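Local coordinates for protein HupZ (Streptococcus sp. 'group A', PDB 5ESC) that probably degrades heme, as a dimeric split-barrel enzyme related to pyridoxamine 5'-phosphate oxidases, at residues Gln13-Ala18 and Ile64-Arg69; Thr41-Glu46 and Val107-Val112; Ile54-Asn59 and Ala81-Glu86; Tyr75-Thr80 and Glu113-Leu118. All coordinates share one frame; numbering follows the deposited sequence. Where two conformers were deposited one is given.

In the fold
Contact 1 comes first along the chain, joining the strand after the N-terminal helix to strand 61-68 and closing a loop of 45 residues. Contact 2 opens within that loop, at 41-46, and closes beyond it on strand 106-117, so the two cross. Contact 3, helix 51-59 against strand 73-84, lies wholly between the two segments of contact 2 and crosses contact 1. Contact 4 pairs strands 73-84 and 106-117; it follows contact 1 in series and crosses contacts 2 and 3. Contacts 1, 2 and 4 zip five strands of one antiparallel sheet, backbone bonds such as Ile64-Phe77 and Phe66-Tyr75 joining contact 1 to contact 4, while contact 3 fastens a helix to it.

Contact 1: residues Gln13-Ala18 and Ile64-Arg69; sequences QLAMVA and IAFVDR
Gln13, at the exit of helix 4-12, lies against the Val67-Asp68 backbone, while Phe66 of the neighbouring strand 61-68 packs on Ala15 and Ile64 on Ala15 and Val17. Gln13 CG, beside its backbone N and anti to the carbonyl carbon (chi1 -52°), comes to 3.2 Å from Val67 O; the bend at chi2 (-59°) then turns the amide along Val67-Asp68. Gln13 NE2 donates a hydrogen bond to a water that donates to Asp68 OD2, and Gln13 OE1 accepts from a second water, which accepts from Arg69 N at 2.7 Å. A long, flexible amide suits this place because it can serve a carboxylate and a backbone N-H at once; Asp68 OD1 is held directly by Arg71 N.

Deeper in, Phe66 swings its ring toward 13-18. Phe66 CZ touches Ala15 CB at 3.5 Å, and the ring edge meets Gln13 O; helix 4-12 adds Ile10. The small methyl of Ala15 lets the ring come close, and also meets Ile64 CG2.

Beyond it the strands pair in antiparallel fashion. Met16 N binds Ala65 O at 2.9 Å, and Ala65 N binds Met16 O at 2.7 Å, both nearly straight. On the face of Met16 and Ala65 the second subunit packs its own Ala65 against Met16.

The chemistry thus changes along the seam: direct backbone bonds and apolar contacts hold the buried end, whereas toward Gln13 the strands part and a water, donating to Leu14 O and accepting from Val67 N at 2.8 Å each, stands where a direct backbone bond would be looked for.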
# COMPACT_ATOMS: atom_id res chain seq x y z
N GLN A 13 3.26 12.54 -4.76
CA GLN A 13 2.39 11.35 -4.75
C GLN A 13 1.92 11.06 -3.30
O GLN A 13 2.46 11.59 -2.33
CB GLN A 13 3.13 10.13 -5.35
CG GLN A 13 3.77 10.33 -6.72
CD GLN A 13 2.74 10.73 -7.78
OE1 GLN A 13 1.56 10.44 -7.63
NE2 GLN A 13 3.18 11.50 -8.78
N LEU A 14 0.83 10.31 -3.22
CA LEU A 14 0.26 9.83 -1.99
C LEU A 14 1.06 8.66 -1.37
O LEU A 14 1.24 7.58 -2.01
CB LEU A 14 -1.15 9.31 -2.26
CG LEU A 14 -2.03 8.95 -1.09
CD1 LEU A 14 -1.96 10.10 -0.10
CD2 LEU A 14 -3.48 8.72 -1.49
N ALA A 15 1.44 8.84 -0.12
CA ALA A 15 2.12 7.78 0.68
C ALA A 15 1.13 6.68 0.93
O ALA A 15 0.05 6.92 1.49
CB ALA A 15 2.59 8.36 1.99
N MET A 16 1.42 5.50 0.46
CA MET A 16 0.65 4.34 0.88
C MET A 16 1.46 3.55 1.91
O MET A 16 2.69 3.16 1.67
CB MET A 16 0.23 3.49 -0.35
CG MET A 16 -0.59 4.29 -1.35
SD MET A 16 -2.25 4.63 -0.75
CE MET A 16 -2.73 3.15 0.09
N VAL A 17 0.82 3.24 3.02
CA VAL A 17 1.49 2.66 4.21
C VAL A 17 1.01 1.32 4.54
O VAL A 17 -0.19 1.10 4.73
CB VAL A 17 1.34 3.58 5.46
CG1 VAL A 17 1.98 2.90 6.69
CG2 VAL A 17 1.85 5.01 5.13
N ALA A 18 1.93 0.35 4.64
CA ALA A 18 1.63 -0.96 5.05
C ALA A 18 2.20 -1.30 6.44
O ALA A 18 3.42 -1.06 6.70
CB ALA A 18 2.18 -1.99 4.02
N ILE A 64 6.51 2.09 3.35
CA ILE A 64 5.76 3.14 2.75
C ILE A 64 6.10 3.14 1.29
O ILE A 64 7.32 3.09 0.93
CB ILE A 64 6.16 4.57 3.30
CG1 ILE A 64 6.14 4.64 4.82
CG2 ILE A 64 5.31 5.66 2.64
CD1 ILE A 64 6.92 5.87 5.29
N ALA A 65 5.09 3.24 0.45
CA ALA A 65 5.29 3.33 -0.99
C ALA A 65 4.79 4.63 -1.63
O ALA A 65 3.73 5.16 -1.26
CB ALA A 65 4.73 2.07 -1.67
N PHE A 66 5.58 5.18 -2.56
CA PHE A 66 5.22 6.33 -3.34
C PHE A 66 5.39 5.92 -4.80
O PHE A 66 6.49 5.47 -5.18
CB PHE A 66 6.18 7.51 -3.08
CG PHE A 66 6.02 8.09 -1.73
CD1 PHE A 66 5.05 9.03 -1.51
CD2 PHE A 66 6.81 7.65 -0.67
CE1 PHE A 66 4.93 9.62 -0.28
CE2 PHE A 66 6.68 8.23 0.58
CZ PHE A 66 5.71 9.19 0.77
N VAL A 67 4.32 6.06 -5.58
CA VAL A 67 4.29 5.61 -6.97
C VAL A 67 3.83 6.78 -7.88
O VAL A 67 2.80 7.40 -7.65
CB VAL A 67 3.43 4.34 -7.19
CG1 VAL A 67 3.38 3.98 -8.67
CG2 VAL A 67 3.98 3.11 -6.45
N ASP A 68 4.66 7.15 -8.85
CA ASP A 68 4.21 8.05 -9.91
C ASP A 68 3.66 7.17 -11.05
O ASP A 68 4.45 6.55 -11.80
CB ASP A 68 5.33 8.94 -10.41
CG ASP A 68 4.84 9.92 -11.52
OD1 ASP A 68 3.90 9.58 -12.28
OD2 ASP A 68 5.37 11.05 -11.56
N ARG A 69 2.33 7.07 -11.08
CA ARG A 69 1.59 6.16 -11.96
C ARG A 69 1.94 6.41 -13.45
O ARG A 69 2.07 5.44 -14.20
CB ARG A 69 0.08 6.32 -11.74
CG ARG A 69 -0.74 5.03 -11.73
CD ARG A 69 -1.32 4.66 -13.09
NE ARG A 69 -2.65 4.04 -13.08
CZ ARG A 69 -3.77 4.64 -12.68
NH1 ARG A 69 -3.76 5.86 -12.13
NH2 ARG A 69 -4.93 4.00 -12.75
O HOH W 1 5.99 12.43 -9.12
O HOH W 2 0.67 8.65 -9.67
O HOH W 3 1.82 6.58 -4.55

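Contact 2: residues Thr41-Glu46 and Val107-Val112; sequences TFIYNE and VGIIHV
Ile110 N donates a hydrogen bond to Phe42 O at 2.8 Å, the shortest backbone bond between strands 41-46 and 107-112, antiparallel neighbours in the split-barrel sheet. The exchange is returned by Phe42 N to Ile110 O, and Tyr44 and Gly108 form a second such hydrogen-bonded pair, so four N-H groups inside the core find partners. Between them Ile43 faces Ile109 as a non-hydrogen-bonded pair.

On the face of Phe42, Tyr44 and Ile110, aromatic and branched groups interlock. Tyr44 CG sits between its backbone N and carbonyl carbon (chi1 80°), a setting that folds the ring across the partner strand. There Tyr44 CE1 lies 3.5 Å from Gly108 CA. Glycine, with no side chain, lets the ring lie directly on its backbone, with Gly108 N over one face toward the rim. The Tyr44 ring edge receives Ile110 CD1, and Ile83 of strand 73-84 also packs on this tyrosine. Farther along, Val112 CG2 reaches the edge of the Phe42 ring at 3.6 Å from CD2, while Phe77 makes an edge-to-face stack with Phe42.

The other face carries Thr41, Ile43, Val107 and Ile109. Thr41 and Ile109 lie side by side, with Thr41 CG2 3.6 Å from Ile109 CG2, and Tyr89 of helix 88-97 covers Ile43 and Ile109. At the end of this row a water donates to Thr41 OG1 and meets His111 ND1 at the ring edge; Asp38 and Glu82 hold these two side chains more directly.

At the far end of the tyrosine, Tyr44 OH donates to Glu46 OE2 at 2.7 Å, reaching the carboxylate oxygen from its anti side.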
# COMPACT_ATOMS: atom_id res chain seq x y z
N THR A 41 14.09 10.16 7.93
CA THR A 41 12.94 10.18 8.84
C THR A 41 11.76 10.78 8.12
O THR A 41 11.93 11.81 7.51
CB THR A 41 13.27 11.00 10.09
OG1 THR A 41 14.56 10.64 10.55
CG2 THR A 41 12.18 10.78 11.27
N PHE A 42 10.61 10.16 8.21
CA PHE A 42 9.37 10.75 7.75
C PHE A 42 8.56 11.03 8.99
O PHE A 42 8.77 10.38 10.05
CB PHE A 42 8.52 9.79 6.93
CG PHE A 42 8.99 9.51 5.55
CD1 PHE A 42 8.50 10.24 4.45
CD2 PHE A 42 9.89 8.46 5.30
CE1 PHE A 42 8.89 9.94 3.19
CE2 PHE A 42 10.30 8.18 4.01
CZ PHE A 42 9.78 8.89 2.95
N ILE A 43 7.62 11.96 8.93
CA ILE A 43 6.65 12.12 9.97
C ILE A 43 5.29 12.15 9.27
O ILE A 43 5.24 12.47 8.07
CB ILE A 43 6.85 13.36 10.91
CG1 ILE A 43 6.94 14.74 10.18
CG2 ILE A 43 8.07 13.14 11.88
CD1 ILE A 43 6.64 15.90 11.04
N TYR A 44 4.22 11.88 10.01
CA TYR A 44 2.87 12.07 9.51
C TYR A 44 1.98 12.52 10.66
O TYR A 44 2.30 12.26 11.80
CB TYR A 44 2.29 10.82 8.78
CG TYR A 44 1.74 9.70 9.66
CD1 TYR A 44 2.55 8.69 10.11
CD2 TYR A 44 0.40 9.67 10.03
CE1 TYR A 44 2.06 7.65 10.93
CE2 TYR A 44 -0.11 8.61 10.85
CZ TYR A 44 0.74 7.62 11.28
OH TYR A 44 0.34 6.56 12.05
N ASN A 45 0.87 13.17 10.38
CA ASN A 45 -0.08 13.55 11.43
C ASN A 45 -1.11 12.41 11.67
O ASN A 45 -1.78 12.03 10.72
CB ASN A 45 -0.80 14.80 10.98
CG ASN A 45 -0.04 16.02 11.21
OD1 ASN A 45 1.12 16.07 10.87
ND2 ASN A 45 -0.68 17.06 11.79
N GLU A 46 -1.21 11.87 12.88
CA GLU A 46 -2.08 10.75 13.16
C GLU A 46 -3.32 11.37 13.78
O GLU A 46 -3.26 11.88 14.87
CB GLU A 46 -1.46 9.83 14.20
CG GLU A 46 -2.37 8.68 14.57
CD GLU A 46 -2.95 7.96 13.36
OE1 GLU A 46 -4.06 8.34 12.96
OE2 GLU A 46 -2.23 7.07 12.76
N VAL A 107 1.82 12.17 16.51
CA VAL A 107 2.61 12.18 15.32
C VAL A 107 3.25 10.76 15.12
O VAL A 107 3.68 10.15 16.09
CB VAL A 107 3.72 13.30 15.40
CG1 VAL A 107 4.70 13.15 16.59
CG2 VAL A 107 4.43 13.47 14.05
N GLY A 108 3.26 10.27 13.91
CA GLY A 108 3.92 9.02 13.55
C GLY A 108 5.31 9.41 13.07
O GLY A 108 5.44 10.36 12.30
N ILE A 109 6.36 8.68 13.44
CA ILE A 109 7.69 9.06 13.06
C ILE A 109 8.31 7.79 12.48
O ILE A 109 8.27 6.77 13.20
CB ILE A 109 8.46 9.43 14.26
CG1 ILE A 109 7.97 10.74 14.86
CG2 ILE A 109 9.94 9.78 13.88
CD1 ILE A 109 7.97 10.55 16.34
N ILE A 110 8.82 7.82 11.26
CA ILE A 110 9.25 6.59 10.61
C ILE A 110 10.75 6.76 10.47
O ILE A 110 11.17 7.66 9.80
CB ILE A 110 8.61 6.41 9.26
CG1 ILE A 110 7.09 6.14 9.33
CG2 ILE A 110 9.14 5.23 8.47
CD1 ILE A 110 6.25 7.29 9.75
N HIS A 111 11.48 5.82 11.01
CA HIS A 111 12.95 5.73 10.90
C HIS A 111 13.29 4.82 9.73
O HIS A 111 13.11 3.61 9.79
CB HIS A 111 13.54 5.22 12.21
CG HIS A 111 13.14 6.05 13.39
ND1 HIS A 111 13.67 7.28 13.65
CD2 HIS A 111 12.24 5.83 14.38
CE1 HIS A 111 13.14 7.78 14.74
NE2 HIS A 111 12.25 6.93 15.19
N VAL A 112 13.71 5.43 8.66
CA VAL A 112 13.96 4.75 7.44
C VAL A 112 15.25 3.91 7.53
O VAL A 112 16.31 4.40 7.92
CB VAL A 112 14.01 5.70 6.25
CG1 VAL A 112 14.50 4.97 5.01
CG2 VAL A 112 12.64 6.27 6.00
O HOH W 4 15.48 8.21 11.64

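Contact 3: residues Ile54-Asn59 and Ala81-Glu86; sequences INIEDN and AEIQTE
Helix 54-59 runs steeply across strand 81-84, their directions 110° apart and their axes 7.3 Å apart at the closest point. The backbones come nearest where Ile56 faces Ala81, with 6.0 Å between the two CA atoms, a short separation for a helix on a strand that the small Ala81 permits.

Ile56 is the residue that fills the crossing. Its CG2 branch stands anti to the backbone N, chi1 being -69° for CG1, and it reaches down to the strand at three places: Ile56 CG2 lies 3.7 Å from Ala81 CB, and it also touches the Ala81 carbonyl oxygen and CG1 of Ile83. The other branch, through CG1, also rests on the Ala81 methyl. A beta-branched side chain suits this spot because its two arms straddle a single methyl group while still touching the next inward-facing residue. Tyr44 of strand 41-46 and Ile62 of strand 61-68 close in around Ile56.

Toward solvent, the extended chain of Glu57 crosses Ile83 at about a right angle. Its methylene Glu57 CG packs on Ile83 CG1 at 3.8 Å, and Glu57 OE2 passes close to Ile83 CG2 as it forms a salt bridge to Arg53 one helical turn earlier.

Ala81 and Ile83 lie on the same face of strand 73-84, and the contact is a helix laid by apolar packing over the C-terminal part of that strand, in the antiparallel sheet of this split-barrel domain.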
# COMPACT_ATOMS: atom_id res chain seq x y z
N ILE A 54 -2.37 1.42 15.67
CA ILE A 54 -2.39 0.29 16.56
C ILE A 54 -1.22 -0.68 16.23
O ILE A 54 -0.54 -1.20 17.11
CB ILE A 54 -3.73 -0.45 16.41
CG1 ILE A 54 -4.86 0.47 16.82
CG2 ILE A 54 -3.80 -1.71 17.25
CD1 ILE A 54 -4.65 1.06 18.16
N ASN A 55 -1.01 -0.91 14.95
CA ASN A 55 0.04 -1.79 14.48
C ASN A 55 1.42 -1.18 14.78
O ASN A 55 2.34 -1.90 15.24
CB ASN A 55 -0.12 -2.05 12.98
CG ASN A 55 -1.34 -2.93 12.64
OD1 ASN A 55 -2.00 -3.47 13.49
ND2 ASN A 55 -1.63 -3.03 11.35
N ILE A 56 1.61 0.12 14.47
CA ILE A 56 2.90 0.82 14.84
C ILE A 56 3.23 0.70 16.36
O ILE A 56 4.33 0.30 16.74
CB ILE A 56 2.97 2.29 14.38
CG1 ILE A 56 3.07 2.36 12.83
CG2 ILE A 56 4.09 3.05 15.04
CD1 ILE A 56 2.63 3.67 12.27
N GLU A 57 2.25 0.97 17.18
CA GLU A 57 2.43 0.82 18.63
C GLU A 57 2.67 -0.63 19.03
O GLU A 57 3.47 -0.84 19.92
CB GLU A 57 1.24 1.44 19.42
CG GLU A 57 1.10 2.91 19.11
CD GLU A 57 -0.04 3.61 19.88
OE1 GLU A 57 -0.52 3.00 20.82
OE2 GLU A 57 -0.44 4.75 19.59
N ASP A 58 2.01 -1.60 18.39
CA ASP A 58 2.26 -3.01 18.67
C ASP A 58 3.68 -3.49 18.33
O ASP A 58 4.32 -4.19 19.13
CB ASP A 58 1.29 -3.96 17.98
CG ASP A 58 1.55 -5.44 18.35
OD1 ASP A 58 1.19 -5.83 19.49
OD2 ASP A 58 2.16 -6.20 17.53
N ASN A 59 4.17 -3.16 17.15
CA ASN A 59 5.46 -3.79 16.69
C ASN A 59 6.35 -2.90 15.85
O ASN A 59 7.41 -3.28 15.43
CB ASN A 59 5.14 -5.10 15.95
CG ASN A 59 4.24 -4.87 14.74
OD1 ASN A 59 4.62 -4.15 13.76
ND2 ASN A 59 3.00 -5.39 14.80
N ALA A 81 8.78 2.40 13.08
CA ALA A 81 8.00 3.57 13.42
C ALA A 81 7.60 3.65 14.87
O ALA A 81 7.58 2.61 15.58
CB ALA A 81 6.77 3.67 12.52
N GLU A 82 7.29 4.86 15.33
CA GLU A 82 6.83 5.07 16.69
C GLU A 82 5.81 6.16 16.62
O GLU A 82 5.78 6.94 15.67
CB GLU A 82 7.97 5.55 17.64
CG GLU A 82 8.98 6.52 17.08
CD GLU A 82 9.99 7.04 18.13
OE1 GLU A 82 11.12 7.43 17.70
OE2 GLU A 82 9.65 7.06 19.38
N ILE A 83 5.01 6.24 17.66
CA ILE A 83 3.97 7.25 17.78
C ILE A 83 4.35 8.10 19.01
O ILE A 83 4.74 7.53 20.03
CB ILE A 83 2.59 6.60 18.02
CG1 ILE A 83 2.22 5.72 16.87
CG2 ILE A 83 1.51 7.66 18.26
CD1 ILE A 83 1.85 6.45 15.56
N GLN A 84 4.31 9.44 18.91
CA GLN A 84 4.59 10.32 19.99
C GLN A 84 3.39 11.29 20.15
O GLN A 84 2.74 11.69 19.16
CB GLN A 84 5.91 11.05 19.90
CG GLN A 84 7.14 10.10 19.97
CD GLN A 84 8.45 10.82 19.90
OE1 GLN A 84 8.47 12.03 19.89
NE2 GLN A 84 9.54 10.10 19.81
N THR A 85 3.15 11.68 21.38
CA THR A 85 2.04 12.61 21.65
C THR A 85 2.51 13.92 22.32
O THR A 85 1.70 14.76 22.69
CB THR A 85 1.01 11.90 22.49
OG1 THR A 85 1.62 11.45 23.71
CG2 THR A 85 0.34 10.69 21.74
N GLU A 86 3.81 14.14 22.43
CA GLU A 86 4.35 15.33 23.02
C GLU A 86 5.76 15.44 22.51
O GLU A 86 6.33 14.42 22.07
CB GLU A 86 4.29 15.23 24.59
CG GLU A 86 4.46 13.80 25.15
CD GLU A 86 4.61 13.72 26.67
OE1 GLU A 86 3.62 13.96 27.38
OE2 GLU A 86 5.69 13.35 27.16

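Contact 4: residues Tyr75-Thr80 and Glu113-Leu118; sequences YRFVGT and ERIFNL
Arg76 lays its guanidinium on the ring of Phe116, the two groups face to face, nearly parallel (3° apart) and offset toward the rim. Its chain runs out extended and then bends at chi3 (64°), which brings Arg76 NH2 to 3.2 Å from Phe116 CD2. Arginine suits the place because its flat cation can cover a ring and still give NH1 to Glu63 in a salt bridge. Val78 CG2 meets the edge of the same ring at 3.9 Å. Arg114 NH1 forms a salt bridge with Glu113 OE1, in plane at the guanidinium edge, leaving a face on Val78 CG1.

On the opposite face of the strands, Phe77 and Ile115 lie side by side. Asn117 CG is anti to the backbone N (chi1 -157°); Tyr75 CE1 lies obliquely 3.4 Å from Asn117 ND2, while OD1 accepts from Gln119 N.

A classic beta bulge breaks the backbone pairing: Glu113 N and Arg114 N both donate to Val78 O, at 2.8 Å and 3.1 Å.

Charged and aromatic groups thus share the Arg76 and Val78 face, where Glu63 and the ring probably ease the Arg76 charge, whereas on the other Phe77 and Ile115 pack against each other and helix 4-12.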
# COMPACT_ATOMS: atom_id res chain seq x y z
N TYR A 75 9.14 4.39 -5.21
CA TYR A 75 10.07 3.92 -4.18
C TYR A 75 9.31 3.37 -3.03
O TYR A 75 8.18 3.83 -2.72
CB TYR A 75 10.93 5.08 -3.70
CG TYR A 75 11.89 5.61 -4.74
CD1 TYR A 75 13.16 5.01 -4.95
CD2 TYR A 75 11.52 6.70 -5.53
CE1 TYR A 75 14.01 5.50 -5.95
CE2 TYR A 75 12.35 7.19 -6.52
CZ TYR A 75 13.58 6.61 -6.71
OH TYR A 75 14.33 7.16 -7.68
N ARG A 76 9.93 2.42 -2.37
CA ARG A 76 9.40 1.79 -1.17
C ARG A 76 10.43 2.07 -0.03
O ARG A 76 11.63 1.76 -0.20
CB ARG A 76 9.25 0.26 -1.43
CG ARG A 76 8.92 -0.62 -0.22
CD ARG A 76 8.45 -2.03 -0.60
NE ARG A 76 9.50 -2.76 -1.28
CZ ARG A 76 10.31 -3.64 -0.71
NH1 ARG A 76 10.16 -4.01 0.55
NH2 ARG A 76 11.26 -4.21 -1.43
N PHE A 77 9.98 2.71 1.05
CA PHE A 77 10.81 3.02 2.22
C PHE A 77 10.44 2.01 3.33
O PHE A 77 9.25 1.87 3.79
CB PHE A 77 10.57 4.46 2.65
CG PHE A 77 10.88 5.45 1.58
CD1 PHE A 77 9.98 5.72 0.58
CD2 PHE A 77 12.12 6.08 1.52
CE1 PHE A 77 10.28 6.58 -0.47
CE2 PHE A 77 12.42 6.97 0.51
CZ PHE A 77 11.49 7.22 -0.52
N VAL A 78 11.43 1.31 3.82
CA VAL A 78 11.21 0.34 4.85
C VAL A 78 11.85 0.77 6.13
O VAL A 78 13.02 1.21 6.10
CB VAL A 78 11.78 -1.05 4.49
CG1 VAL A 78 11.50 -2.08 5.60
CG2 VAL A 78 11.19 -1.55 3.18
N GLY A 79 11.16 0.58 7.27
CA GLY A 79 11.82 0.90 8.56
C GLY A 79 11.00 0.58 9.76
O GLY A 79 10.12 -0.34 9.69
N THR A 80 11.27 1.28 10.86
CA THR A 80 10.58 1.09 12.10
C THR A 80 9.98 2.44 12.52
O THR A 80 10.60 3.46 12.28
CB THR A 80 11.52 0.54 13.21
OG1 THR A 80 10.72 0.12 14.31
CG2 THR A 80 12.54 1.58 13.73
N GLU A 113 15.13 2.62 7.21
CA GLU A 113 16.29 1.67 7.25
C GLU A 113 16.78 1.24 5.89
O GLU A 113 17.97 1.07 5.69
CB GLU A 113 15.93 0.41 8.07
CG GLU A 113 15.71 0.73 9.55
CD GLU A 113 15.15 -0.43 10.40
OE1 GLU A 113 14.74 -1.52 9.93
OE2 GLU A 113 15.12 -0.24 11.60
N ARG A 114 15.86 1.04 4.97
CA ARG A 114 16.18 0.75 3.58
C ARG A 114 15.21 1.33 2.61
O ARG A 114 14.05 1.64 2.98
CB ARG A 114 16.34 -0.73 3.34
CG ARG A 114 15.73 -1.62 4.33
CD ARG A 114 16.60 -2.79 4.75
NE ARG A 114 15.65 -3.88 4.94
CZ ARG A 114 14.81 -4.03 5.99
NH1 ARG A 114 14.81 -3.18 7.03
NH2 ARG A 114 13.97 -5.07 5.99
N ILE A 115 15.69 1.55 1.39
CA ILE A 115 14.95 2.12 0.31
C ILE A 115 15.09 1.21 -0.94
O ILE A 115 16.17 0.64 -1.19
CB ILE A 115 15.39 3.53 -0.01
CG1 ILE A 115 15.41 4.41 1.26
CG2 ILE A 115 14.52 4.08 -1.16
CD1 ILE A 115 16.15 5.73 1.10
N PHE A 116 13.97 1.00 -1.64
CA PHE A 116 13.91 0.11 -2.86
C PHE A 116 13.25 0.88 -3.96
O PHE A 116 12.32 1.64 -3.72
CB PHE A 116 13.14 -1.18 -2.60
CG PHE A 116 13.78 -2.04 -1.54
CD1 PHE A 116 14.89 -2.85 -1.84
CD2 PHE A 116 13.33 -2.02 -0.24
CE1 PHE A 116 15.48 -3.64 -0.85
CE2 PHE A 116 13.92 -2.81 0.75
CZ PHE A 116 14.99 -3.62 0.46
N ASN A 117 13.81 0.78 -5.16
CA ASN A 117 13.31 1.49 -6.31
C ASN A 117 12.20 0.57 -6.79
O ASN A 117 12.42 -0.62 -6.82
CB ASN A 117 14.44 1.67 -7.37
CG ASN A 117 14.20 2.85 -8.34
OD1 ASN A 117 13.12 2.97 -8.97
ND2 ASN A 117 15.23 3.71 -8.51
N LEU A 118 11.02 1.10 -7.12
CA LEU A 118 9.97 0.26 -7.75
C LEU A 118 9.99 0.46 -9.28
O LEU A 118 9.05 0.05 -9.94
CB LEU A 118 8.57 0.56 -7.21
CG LEU A 118 8.35 0.51 -5.71
CD1 LEU A 118 7.06 1.24 -5.41
CD2 LEU A 118 8.33 -0.90 -5.10